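Local coordinates for beta-glucosidase (Pseudoalteromonas sp., PDB 3F95), which is the extra C-terminal beta-sandwich domain of an exo-1,3/1,4-beta-glucanase that probably hydrolyses beta-glucosidic bonds, at residues 20-25 / 30-35; 36-39 / 45-48; 7-12 / 71-76. All blocks are in the same frame, centred on the assembly; numbering follows the deposited sequence.

Interaction 1: 20-25 / 30-35; sequences WQLADT and VLASGA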
ATOM      1  N   TRP A  20       7.080  -6.780  -2.384  1.00 14.11           N
ATOM      2  CA  TRP A  20       6.034  -6.885  -1.392  1.00 13.78           C
ATOM      3  C   TRP A  20       6.651  -7.606  -0.178  1.00 14.41           C
ATOM      4  O   TRP A  20       7.541  -8.492  -0.323  1.00 14.94           O
ATOM      5  CB  TRP A  20       4.875  -7.725  -1.918  1.00 13.92           C
ATOM      6  CG  TRP A  20       4.215  -7.187  -3.160  1.00 13.41           C
ATOM      7  CD1 TRP A  20       4.321  -7.666  -4.413  1.00 14.08           C
ATOM      8  CD2 TRP A  20       3.328  -6.058  -3.229  1.00 13.45           C
ATOM      9  NE1 TRP A  20       3.581  -6.892  -5.292  1.00 13.46           N
ATOM     10  CE2 TRP A  20       2.937  -5.916  -4.582  1.00 12.66           C
ATOM     11  CE3 TRP A  20       2.843  -5.150  -2.279  1.00 12.43           C
ATOM     12  CZ2 TRP A  20       2.069  -4.889  -5.023  1.00 14.01           C
ATOM     13  CZ3 TRP A  20       1.970  -4.132  -2.714  1.00 13.40           C
ATOM     14  CH2 TRP A  20       1.595  -4.022  -4.068  1.00 14.10           C
ATOM     15  N   GLN A  21       6.205  -7.218   1.005  1.00 14.04           N
ATOM     16  CA  GLN A  21       6.637  -7.855   2.247  0.50 14.40           C
ATOM     17  C   GLN A  21       5.419  -8.284   3.041  1.00 14.29           C
ATOM     18  O   GLN A  21       4.600  -7.444   3.418  1.00 14.40           O
ATOM     19  CB  GLN A  21       7.487  -6.898   3.103  0.50 14.91           C
ATOM     20  CG  GLN A  21       8.872  -6.652   2.574  0.50 14.59           C
ATOM     21  CD  GLN A  21       9.848  -6.077   3.607  0.50 14.59           C
ATOM     22  OE1 GLN A  21       9.900  -6.498   4.773  0.50 15.13           O
ATOM     23  NE2 GLN A  21      10.662  -5.144   3.154  0.50 18.31           N
ATOM     24  N   LEU A  22       5.321  -9.579   3.342  1.00 13.44           N
ATOM     25  CA  LEU A  22       4.184 -10.105   4.101  1.00 13.15           C
ATOM     26  C   LEU A  22       4.717 -10.553   5.468  1.00 13.92           C
ATOM     27  O   LEU A  22       5.488 -11.528   5.543  1.00 14.50           O
ATOM     28  CB  LEU A  22       3.553 -11.287   3.366  1.00 12.87           C
ATOM     29  CG  LEU A  22       2.676 -11.052   2.111  1.00 13.81           C
ATOM     30  CD1 LEU A  22       3.474 -10.426   0.967  1.00 15.18           C
ATOM     31  CD2 LEU A  22       2.026 -12.367   1.631  1.00 13.17           C
ATOM     32  N   ALA A  23       4.371  -9.786   6.499  1.00 13.13           N
ATOM     33  CA  ALA A  23       4.942  -9.964   7.844  1.00 14.06           C
ATOM     34  C   ALA A  23       3.865 -10.273   8.877  1.00 14.94           C
ATOM     35  O   ALA A  23       3.152  -9.366   9.387  1.00 14.21           O
ATOM     36  CB  ALA A  23       5.792  -8.726   8.236  1.00 14.25           C
ATOM     37  N   ASP A  24       3.708 -11.557   9.174  1.00 15.06           N
ATOM     38  CA  ASP A  24       2.737 -11.958  10.203  1.00 15.00           C
ATOM     39  C   ASP A  24       3.411 -12.076  11.590  1.00 15.03           C
ATOM     40  O   ASP A  24       4.536 -11.621  11.766  1.00 15.00           O
ATOM     41  CB  ASP A  24       1.967 -13.217   9.800  1.00 15.16           C
ATOM     42  CG  ASP A  24       2.870 -14.435   9.598  1.00 14.75           C
ATOM     43  OD1 ASP A  24       3.999 -14.454  10.147  1.00 15.63           O
ATOM     44  OD2 ASP A  24       2.450 -15.356   8.878  1.00 14.11           O
ATOM     45  N   THR A  25       2.749 -12.713  12.557  1.00 15.36           N
ATOM     46  CA  THR A  25       3.293 -12.787  13.927  1.00 16.53           C
ATOM     47  C   THR A  25       4.271 -13.958  14.094  1.00 17.02           C
ATOM     48  O   THR A  25       4.819 -14.180  15.188  1.00 16.51           O
ATOM     49  CB  THR A  25       2.178 -12.875  14.980  1.00 16.56           C
ATOM     50  OG1 THR A  25       1.335 -13.999  14.685  1.00 18.83           O
ATOM     51  CG2 THR A  25       1.317 -11.557  14.972  1.00 17.89           C
ATOM     52  N   VAL A  30       8.030 -12.807   4.708  1.00 14.31           N
ATOM     53  CA  VAL A  30       8.128 -13.199   3.302  1.00 13.23           C
ATOM     54  C   VAL A  30       8.288 -11.994   2.365  1.00 14.20           C
ATOM     55  O   VAL A  30       7.474 -11.062   2.399  1.00 14.22           O
ATOM     56  CB  VAL A  30       6.911 -14.056   2.849  1.00 14.21           C
ATOM     57  CG1 VAL A  30       6.940 -14.333   1.331  1.00 13.50           C
ATOM     58  CG2 VAL A  30       6.843 -15.382   3.644  1.00 12.55           C
ATOM     59  N   LEU A  31       9.335 -12.015   1.551  1.00 13.97           N
ATOM     60  CA  LEU A  31       9.516 -11.003   0.505  1.00 14.73           C
ATOM     61  C   LEU A  31       9.039 -11.571  -0.828  1.00 15.18           C
ATOM     62  O   LEU A  31       9.623 -12.523  -1.335  1.00 14.65           O
ATOM     63  CB  LEU A  31      10.987 -10.578   0.437  1.00 14.37           C
ATOM     64  CG  LEU A  31      11.479  -9.446   1.346  1.00 18.95           C
ATOM     65  CD1 LEU A  31      10.870  -9.401   2.711  1.00 17.37           C
ATOM     66  CD2 LEU A  31      13.015  -9.373   1.389  1.00 16.41           C
ATOM     67  N   ALA A  32       7.976 -10.992  -1.390  1.00 15.39           N
ATOM     68  CA  ALA A  32       7.282 -11.594  -2.545  1.00 15.21           C
ATOM     69  C   ALA A  32       7.408 -10.716  -3.778  1.00 16.09           C
ATOM     70  O   ALA A  32       7.193  -9.490  -3.700  1.00 15.19           O
ATOM     71  CB  ALA A  32       5.818 -11.815  -2.197  1.00 16.05           C
ATOM     72  N   SER A  33       7.789 -11.323  -4.893  1.00 15.53           N
ATOM     73  CA  SER A  33       8.026 -10.573  -6.129  1.00 17.30           C
ATOM     74  C   SER A  33       7.197 -11.072  -7.322  1.00 17.27           C
ATOM     75  O   SER A  33       7.411 -10.621  -8.458  1.00 18.79           O
ATOM     76  CB  SER A  33       9.515 -10.592  -6.455  1.00 18.11           C
ATOM     77  OG  SER A  33       9.889 -11.903  -6.844  1.00 21.00           O
ATOM     78  N   GLY A  34       6.223 -11.951  -7.061  1.00 16.30           N
ATOM     79  CA  GLY A  34       5.406 -12.524  -8.109  1.00 16.91           C
ATOM     80  C   GLY A  34       3.913 -12.313  -7.966  1.00 17.29           C
ATOM     81  O   GLY A  34       3.467 -11.309  -7.414  1.00 17.99           O
ATOM     82  N   ALA A  35       3.143 -13.265  -8.471  1.00 17.04           N
ATOM     83  CA  ALA A  35       1.670 -13.123  -8.576  1.00 16.75           C
ATOM     84  C   ALA A  35       0.929 -13.444  -7.256  1.00 16.43           C
ATOM     85  O   ALA A  35      -0.150 -12.907  -6.963  1.00 16.38           O
ATOM     86  CB  ALA A  35       1.189 -14.018  -9.676  1.00 17.52           C
TER
HETATM   87  O   HOH W   1       4.416  -8.617  -7.636  1.00 16.87           O
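Trp20 and Ala32 face each other as an antiparallel hydrogen-bonded pair, Trp20 N giving to Ala32 O at 3.0 Å and Ala32 N to Trp20 O. Two residues on, Leu22 and Val30 repeat the pattern, Leu22 N giving to Val30 O at 2.8 Å and Val30 N to Leu22 O. Between them Gln21 and Leu31 form a non-hydrogen-bonded pair with CA atoms 4.6 Å apart.

The indole of Trp20 can be followed outward. Its CB lies 4.2 Å from Ala32 CB and, with CD1, borders Ala32 O, which sits at the ring edge. With CG anti to the carbonyl carbon (chi1 -60°), NE1 is carried toward the end of the neighbouring strand; there a water in the ring plane accepts a weak bond from NE1 at 3.0 Å and donates to Gly34 O. Farther out, the six-membered ring meets Phe10 edge-to-face and also touches Leu71. Leu22 shares this buried face, its CD1 resting 4.2 Å from Ala32 CB.

On the other face Gln21 and Leu31 run side by side, pointing the same way, with Leu31 CD1 against Gln21 CG in the conformer given. NE2 of Gln21 probably bonds Ser72 OG on the adjacent strand, a pairing left doubtful by the alternate conformers of both residues.

The arrangement is a beta hairpin at the margin of one sheet of a beta-sandwich, its Trp20, Leu22 and Ala32 face turned into the core, in a domain assigned to the galactose-binding-like group.

Interaction 2: 36-39 / 45-48; sequences SATS and LLMQ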
ATOM      1  N   SER A  36       1.511 -14.334  -6.466  1.00 16.31           N
ATOM      2  CA  SER A  36       0.864 -14.778  -5.220  1.00 16.06           C
ATOM      3  C   SER A  36       1.948 -15.068  -4.178  1.00 15.42           C
ATOM      4  O   SER A  36       3.089 -15.355  -4.523  1.00 15.87           O
ATOM      5  CB  SER A  36      -0.000 -16.035  -5.448  1.00 17.23           C
ATOM      6  OG  SER A  36       0.794 -17.124  -5.898  1.00 21.28           O
ATOM      7  N   ALA A  37       1.551 -15.033  -2.916  1.00 14.66           N
ATOM      8  CA  ALA A  37       2.443 -15.285  -1.803  1.00 15.07           C
ATOM      9  C   ALA A  37       1.603 -15.586  -0.574  1.00 15.29           C
ATOM     10  O   ALA A  37       0.423 -15.280  -0.547  1.00 14.24           O
ATOM     11  CB  ALA A  37       3.353 -14.067  -1.542  1.00 14.40           C
ATOM     12  N   THR A  38       2.236 -16.186   0.438  1.00 15.49           N
ATOM     13  CA  THR A  38       1.633 -16.343   1.760  1.00 16.67           C
ATOM     14  C   THR A  38       2.624 -15.804   2.775  1.00 16.30           C
ATOM     15  O   THR A  38       3.849 -15.802   2.520  1.00 16.04           O
ATOM     16  CB  THR A  38       1.363 -17.838   2.120  1.00 17.94           C
ATOM     17  OG1 THR A  38       2.613 -18.492   2.352  1.00 22.12           O
ATOM     18  CG2 THR A  38       0.661 -18.549   0.977  1.00 18.82           C
ATOM     19  N   SER A  39       2.111 -15.394   3.924  1.00 14.74           N
ATOM     20  CA  SER A  39       2.956 -14.985   5.035  1.00 14.26           C
ATOM     21  C   SER A  39       3.628 -16.230   5.646  1.00 14.63           C
ATOM     22  O   SER A  39       3.355 -17.358   5.207  1.00 13.96           O
ATOM     23  CB  SER A  39       2.150 -14.228   6.079  1.00 14.77           C
ATOM     24  OG  SER A  39       1.117 -15.016   6.639  1.00 15.19           O
ATOM     25  N   LEU A  45      -1.756 -13.787   6.226  1.00 13.25           N
ATOM     26  CA  LEU A  45      -1.784 -12.760   5.162  1.00 12.69           C
ATOM     27  C   LEU A  45      -1.440 -13.478   3.853  1.00 12.64           C
ATOM     28  O   LEU A  45      -0.381 -14.103   3.747  1.00 12.54           O
ATOM     29  CB  LEU A  45      -0.797 -11.614   5.460  1.00 11.73           C
ATOM     30  CG  LEU A  45      -0.672 -10.480   4.424  1.00 13.52           C
ATOM     31  CD1 LEU A  45      -2.061  -9.869   4.097  1.00 13.52           C
ATOM     32  CD2 LEU A  45       0.314  -9.392   4.909  1.00 12.46           C
ATOM     33  N   LEU A  46      -2.352 -13.396   2.872  1.00 13.33           N
ATOM     34  CA  LEU A  46      -2.198 -14.040   1.569  1.00 13.78           C
ATOM     35  C   LEU A  46      -2.320 -12.992   0.476  1.00 14.04           C
ATOM     36  O   LEU A  46      -3.132 -12.074   0.602  1.00 13.44           O
ATOM     37  CB  LEU A  46      -3.273 -15.095   1.305  1.00 16.22           C
ATOM     38  CG  LEU A  46      -3.565 -16.280   2.253  1.00 20.30           C
ATOM     39  CD1 LEU A  46      -4.280 -17.391   1.432  1.00 23.32           C
ATOM     40  CD2 LEU A  46      -2.339 -16.812   2.966  1.00 20.79           C
ATOM     41  N   MET A  47      -1.521 -13.154  -0.567  1.00 13.11           N
ATOM     42  CA  MET A  47      -1.551 -12.298  -1.738  1.00 13.71           C
ATOM     43  C   MET A  47      -1.900 -13.129  -2.985  1.00 13.35           C
ATOM     44  O   MET A  47      -1.348 -14.204  -3.184  1.00 12.51           O
ATOM     45  CB  MET A  47      -0.171 -11.645  -1.934  1.00 12.88           C
ATOM     46  CG  MET A  47      -0.093 -10.817  -3.234  1.00 13.40           C
ATOM     47  SD  MET A  47       1.477  -9.995  -3.493  1.00 14.32           S
ATOM     48  CE  MET A  47       2.491 -11.335  -4.189  1.00 15.56           C
ATOM     49  N   GLN A  48      -2.825 -12.613  -3.800  1.00 13.77           N
ATOM     50  CA  GLN A  48      -3.231 -13.207  -5.075  0.50 14.80           C
ATOM     51  C   GLN A  48      -3.179 -12.095  -6.118  1.00 13.99           C
ATOM     52  O   GLN A  48      -3.119 -10.923  -5.763  1.00 16.09           O
ATOM     53  CB  GLN A  48      -4.687 -13.650  -5.010  0.50 14.79           C
ATOM     54  CG  GLN A  48      -5.026 -14.903  -4.244  0.50 17.42           C
ATOM     55  CD  GLN A  48      -6.523 -15.183  -4.331  0.50 17.63           C
ATOM     56  OE1 GLN A  48      -7.189 -14.767  -5.287  0.50 21.28           O
ATOM     57  NE2 GLN A  48      -7.062 -15.871  -3.331  0.50 21.09           N
TER
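Ala37 and Met47 exchange a reciprocal pair of backbone bonds: Met47 N reaches Ala37 O at 2.9 Å with an almost linear N-H...O angle of 178°, and Ala37 N returns to Met47 O at 3.0 Å. Met47 O also receives a CA-H...O contact from Ser36 CA. One residue pair along, Thr38 and Leu46 are non-hydrogen-bonded neighbours whose side chains run alongside each other, Leu46 CD2 lying 3.9 Å from Thr38 CB.

At the far end Ser39 answers both polar groups of Leu45. Its backbone N gives to Leu45 O at 2.8 Å, a bent bond, while its OG accepts from Leu45 N at 3.2 Å. Standing between the backbone N and the carbonyl carbon (chi1 61°), OG is placed for that amide and also hydrogen-bonds Asp24 OD2. An alanine here would remove the hydroxyl, and Leu45 N and the Asp24 carboxylate would probably each lose a partner. Thr38 OG1 donates to Ser39 O at 3.2 Å, giving that carbonyl a partner within its own segment, from the preceding residue.

Met47 adds the apolar part: its chain, extended through chi2, bends at chi3 (82°) and brings CE to 3.9 Å from Ala37 CB. Its SD and CE also reach Trp20 and Ala32 of the neighbouring hairpin. The whole is a short antiparallel beta hairpin, with strand 45-50 continuing into its sheet through strand 58-63.

Interaction 3: 7-12 / 71-76; sequences HPLFVR and LSYLEP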
ATOM      1  N   HIS A   7       6.953   8.554 -10.473  1.00 21.23           N
ATOM      2  CA  HIS A   7       7.919   7.488 -10.353  1.00 20.10           C
ATOM      3  C   HIS A   7       7.150   6.213  -9.962  1.00 18.71           C
ATOM      4  O   HIS A   7       6.605   6.133  -8.855  1.00 16.95           O
ATOM      5  CB  HIS A   7       8.967   7.837  -9.311  1.00 20.76           C
ATOM      6  CG  HIS A   7       9.952   6.743  -9.074  1.00 23.63           C
ATOM      7  ND1 HIS A   7      10.998   6.486  -9.936  1.00 28.23           N
ATOM      8  CD2 HIS A   7      10.021   5.801  -8.105  1.00 27.45           C
ATOM      9  CE1 HIS A   7      11.692   5.454  -9.487  1.00 28.38           C
ATOM     10  NE2 HIS A   7      11.122   5.022  -8.374  1.00 27.53           N
ATOM     11  N   PRO A   8       7.043   5.247 -10.895  1.00 18.61           N
ATOM     12  CA  PRO A   8       6.255   4.047 -10.606  1.00 17.93           C
ATOM     13  C   PRO A   8       6.919   3.168  -9.548  1.00 16.94           C
ATOM     14  O   PRO A   8       8.163   3.051  -9.512  1.00 16.38           O
ATOM     15  CB  PRO A   8       6.208   3.321 -11.966  1.00 18.34           C
ATOM     16  CG  PRO A   8       7.558   3.735 -12.588  1.00 19.73           C
ATOM     17  CD  PRO A   8       7.578   5.216 -12.276  1.00 19.13           C
ATOM     18  N   LEU A   9       6.091   2.578  -8.678  1.00 15.29           N
ATOM     19  CA  LEU A   9       6.580   1.614  -7.685  1.00 14.76           C
ATOM     20  C   LEU A   9       5.991   0.236  -7.925  1.00 14.96           C
ATOM     21  O   LEU A   9       6.680  -0.796  -7.777  1.00 15.10           O
ATOM     22  CB  LEU A   9       6.247   2.068  -6.254  1.00 15.22           C
ATOM     23  CG  LEU A   9       6.833   3.431  -5.810  1.00 15.92           C
ATOM     24  CD1 LEU A   9       6.310   3.835  -4.425  1.00 18.49           C
ATOM     25  CD2 LEU A   9       8.364   3.426  -5.823  1.00 17.84           C
ATOM     26  N   PHE A  10       4.695   0.221  -8.234  1.00 14.12           N
ATOM     27  CA  PHE A  10       4.034  -0.990  -8.701  1.00 13.90           C
ATOM     28  C   PHE A  10       2.977  -0.631  -9.722  1.00 14.51           C
ATOM     29  O   PHE A  10       1.831  -0.384  -9.378  1.00 13.67           O
ATOM     30  CB  PHE A  10       3.431  -1.848  -7.569  1.00 14.03           C
ATOM     31  CG  PHE A  10       2.751  -3.100  -8.069  1.00 14.87           C
ATOM     32  CD1 PHE A  10       3.498  -4.257  -8.357  1.00 16.60           C
ATOM     33  CD2 PHE A  10       1.374  -3.126  -8.290  1.00 15.68           C
ATOM     34  CE1 PHE A  10       2.860  -5.417  -8.854  1.00 18.50           C
ATOM     35  CE2 PHE A  10       0.739  -4.274  -8.800  1.00 16.91           C
ATOM     36  CZ  PHE A  10       1.484  -5.416  -9.078  1.00 16.65           C
ATOM     37  N   VAL A  11       3.389  -0.581 -10.979  1.00 15.29           N
ATOM     38  CA  VAL A  11       2.458  -0.312 -12.076  1.00 15.47           C
ATOM     39  C   VAL A  11       2.550  -1.499 -13.031  1.00 15.88           C
ATOM     40  O   VAL A  11       3.430  -1.575 -13.917  1.00 15.74           O
ATOM     41  CB  VAL A  11       2.697   1.073 -12.803  1.00 15.60           C
ATOM     42  CG1 VAL A  11       1.574   1.309 -13.843  1.00 16.66           C
ATOM     43  CG2 VAL A  11       2.732   2.252 -11.784  1.00 14.28           C
ATOM     44  N   ARG A  12       1.620  -2.425 -12.821  1.00 15.80           N
ATOM     45  CA  ARG A  12       1.559  -3.722 -13.482  1.00 16.88           C
ATOM     46  C   ARG A  12       2.615  -4.731 -13.003  1.00 18.04           C
ATOM     47  O   ARG A  12       2.357  -5.932 -13.045  1.00 20.24           O
ATOM     48  CB  ARG A  12       1.620  -3.605 -15.003  1.00 17.28           C
ATOM     49  CG  ARG A  12       0.517  -2.721 -15.596  1.00 17.44           C
ATOM     50  CD  ARG A  12       0.440  -2.923 -17.117  1.00 15.94           C
ATOM     51  NE  ARG A  12       0.063  -4.289 -17.495  1.00 17.40           N
ATOM     52  CZ  ARG A  12       0.001  -4.726 -18.756  1.00 18.63           C
ATOM     53  NH1 ARG A  12       0.267  -3.896 -19.785  1.00 16.27           N
ATOM     54  NH2 ARG A  12      -0.357  -5.970 -19.006  1.00 15.35           N
ATOM     55  N   LEU A  71       4.805  -2.469   0.749  1.00 14.38           N
ATOM     56  CA  LEU A  71       5.494  -2.357  -0.509  1.00 14.56           C
ATOM     57  C   LEU A  71       6.793  -1.635  -0.133  1.00 14.70           C
ATOM     58  O   LEU A  71       6.769  -0.479   0.327  1.00 14.97           O
ATOM     59  CB  LEU A  71       4.663  -1.536  -1.505  1.00 14.35           C
ATOM     60  CG  LEU A  71       5.320  -1.221  -2.839  1.00 15.25           C
ATOM     61  CD1 LEU A  71       5.673  -2.478  -3.611  1.00 15.89           C
ATOM     62  CD2 LEU A  71       4.377  -0.297  -3.653  1.00 14.69           C
ATOM     63  N   SER A  72       7.919  -2.317  -0.306  1.00 14.79           N
ATOM     64  CA  SER A  72       9.145  -1.892   0.366  0.50 14.86           C
ATOM     65  C   SER A  72      10.344  -1.824  -0.576  1.00 15.57           C
ATOM     66  O   SER A  72      10.381  -2.504  -1.596  1.00 14.75           O
ATOM     67  CB  SER A  72       9.426  -2.789   1.581  0.50 14.99           C
ATOM     68  OG  SER A  72       9.904  -4.053   1.176  0.50 18.37           O
ATOM     69  N   TYR A  73      11.295  -0.956  -0.226  1.00 16.09           N
ATOM     70  CA  TYR A  73      12.526  -0.799  -0.981  1.00 17.96           C
ATOM     71  C   TYR A  73      13.511  -1.883  -0.515  1.00 19.39           C
ATOM     72  O   TYR A  73      13.605  -2.181   0.676  1.00 20.33           O
ATOM     73  CB  TYR A  73      13.124   0.592  -0.720  1.00 18.75           C
ATOM     74  CG  TYR A  73      12.293   1.749  -1.256  1.00 17.88           C
ATOM     75  CD1 TYR A  73      12.483   2.221  -2.549  1.00 19.47           C
ATOM     76  CD2 TYR A  73      11.345   2.380  -0.457  1.00 21.12           C
ATOM     77  CE1 TYR A  73      11.735   3.287  -3.045  1.00 20.64           C
ATOM     78  CE2 TYR A  73      10.601   3.452  -0.950  1.00 20.39           C
ATOM     79  CZ  TYR A  73      10.801   3.891  -2.243  1.00 20.98           C
ATOM     80  OH  TYR A  73      10.041   4.958  -2.739  1.00 21.69           O
ATOM     81  N   LEU A  74      14.235  -2.477  -1.445  1.00 20.90           N
ATOM     82  CA  LEU A  74      15.160  -3.548  -1.072  1.00 23.43           C
ATOM     83  C   LEU A  74      16.292  -3.037  -0.163  1.00 25.01           C
ATOM     84  O   LEU A  74      16.745  -3.746   0.743  1.00 25.36           O
ATOM     85  CB  LEU A  74      15.611  -4.337  -2.305  1.00 24.01           C
ATOM     86  CG  LEU A  74      14.470  -5.262  -2.809  1.00 24.73           C
ATOM     87  CD1 LEU A  74      14.804  -5.932  -4.116  1.00 26.20           C
ATOM     88  CD2 LEU A  74      14.097  -6.315  -1.763  1.00 27.31           C
ATOM     89  N   GLU A  75      16.688  -1.777  -0.358  1.00 26.57           N
ATOM     90  CA  GLU A  75      17.544  -1.090   0.609  0.50 27.85           C
ATOM     91  C   GLU A  75      16.967   0.289   0.862  1.00 28.75           C
ATOM     92  O   GLU A  75      16.382   0.860  -0.046  1.00 29.08           O
ATOM     93  CB  GLU A  75      18.978  -0.979   0.096  0.50 27.89           C
ATOM     94  CG  GLU A  75      19.117  -0.237  -1.215  0.50 28.26           C
ATOM     95  CD  GLU A  75      20.560   0.010  -1.597  0.50 29.27           C
ATOM     96  OE1 GLU A  75      20.838   1.100  -2.140  0.50 29.75           O
ATOM     97  OE2 GLU A  75      21.411  -0.879  -1.360  0.50 29.60           O
ATOM     98  N   PRO A  76      17.105   0.813   2.102  1.00 29.88           N
ATOM     99  CA  PRO A  76      16.655   2.170   2.406  1.00 30.11           C
ATOM    100  C   PRO A  76      17.038   3.169   1.306  1.00 30.27           C
ATOM    101  O   PRO A  76      18.185   3.203   0.842  1.00 29.67           O
ATOM    102  CB  PRO A  76      17.371   2.512   3.718  1.00 30.09           C
ATOM    103  CG  PRO A  76      18.107   1.243   4.168  1.00 30.52           C
ATOM    104  CD  PRO A  76      17.640   0.127   3.294  1.00 30.03           C
TER
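Leu9 and Leu71 meet in the buried interior, where the contact is van der Waals packing, with no hydrogen bond across the two segments. Among the aliphatic contacts, Leu71 CD2 is the shared point: it lies 4.0 Å from Leu9 CB and 4.3 Å from Phe10 CB, so one methyl group touches two consecutive residues. Leu71 carries CG anti to the backbone N (chi1 174°), which brings CD2 across to segment 7-12.

The aromatic contact belongs to Tyr73. Its side chain and that of Leu9 cross obliquely, and Leu9 CD2 comes to 3.8 Å from Tyr73 OH and 4.4 Å from Tyr73 CZ. Leu9 thus uses its CB toward Leu71 and a terminal methyl toward the phenol end. The Phe10 ring itself leads away from segment 71-76.

Backbone bonding takes place outside the pair. Leu9 and Phe10 both face Val168 in a classic beta bulge, at the corner where the chain leaves strand 6-8, while Leu71 bonds to Leu154.

Strands 6-8 and 67-73 belong to different sheets: strand 6-8 pairs with strand 161-171, and strand 67-73 lies between strands 18-24 and 149-158. Ala153 of strand 149-158 is touched by Leu9, Val168 by Leu71 and Leu170 by Tyr73, which places the contact in the layer between the facing sheets of the sandwich.

In the fold
Interaction 1 closes before interaction 2 opens, and both are nested inside the long loop closed by interaction 3. The hairpins of interactions 1 and 2 have centres about 7 Å apart and touch directly through Ala32 CB and Ala37 CB, although strands 18-24 and 29-32 belong to one sheet and 37-38 and 45-50 to the other. Interaction 3, with its centre about 13 Å from that of interaction 1, bridges the same two sheets and meets interaction 1 through Trp20, Phe10 and Leu71. Interactions 2 and 3 do not touch, their nearest atoms being about 7 Å apart. Each layer thus contributes one hairpin, and interaction 3 spans the space between them.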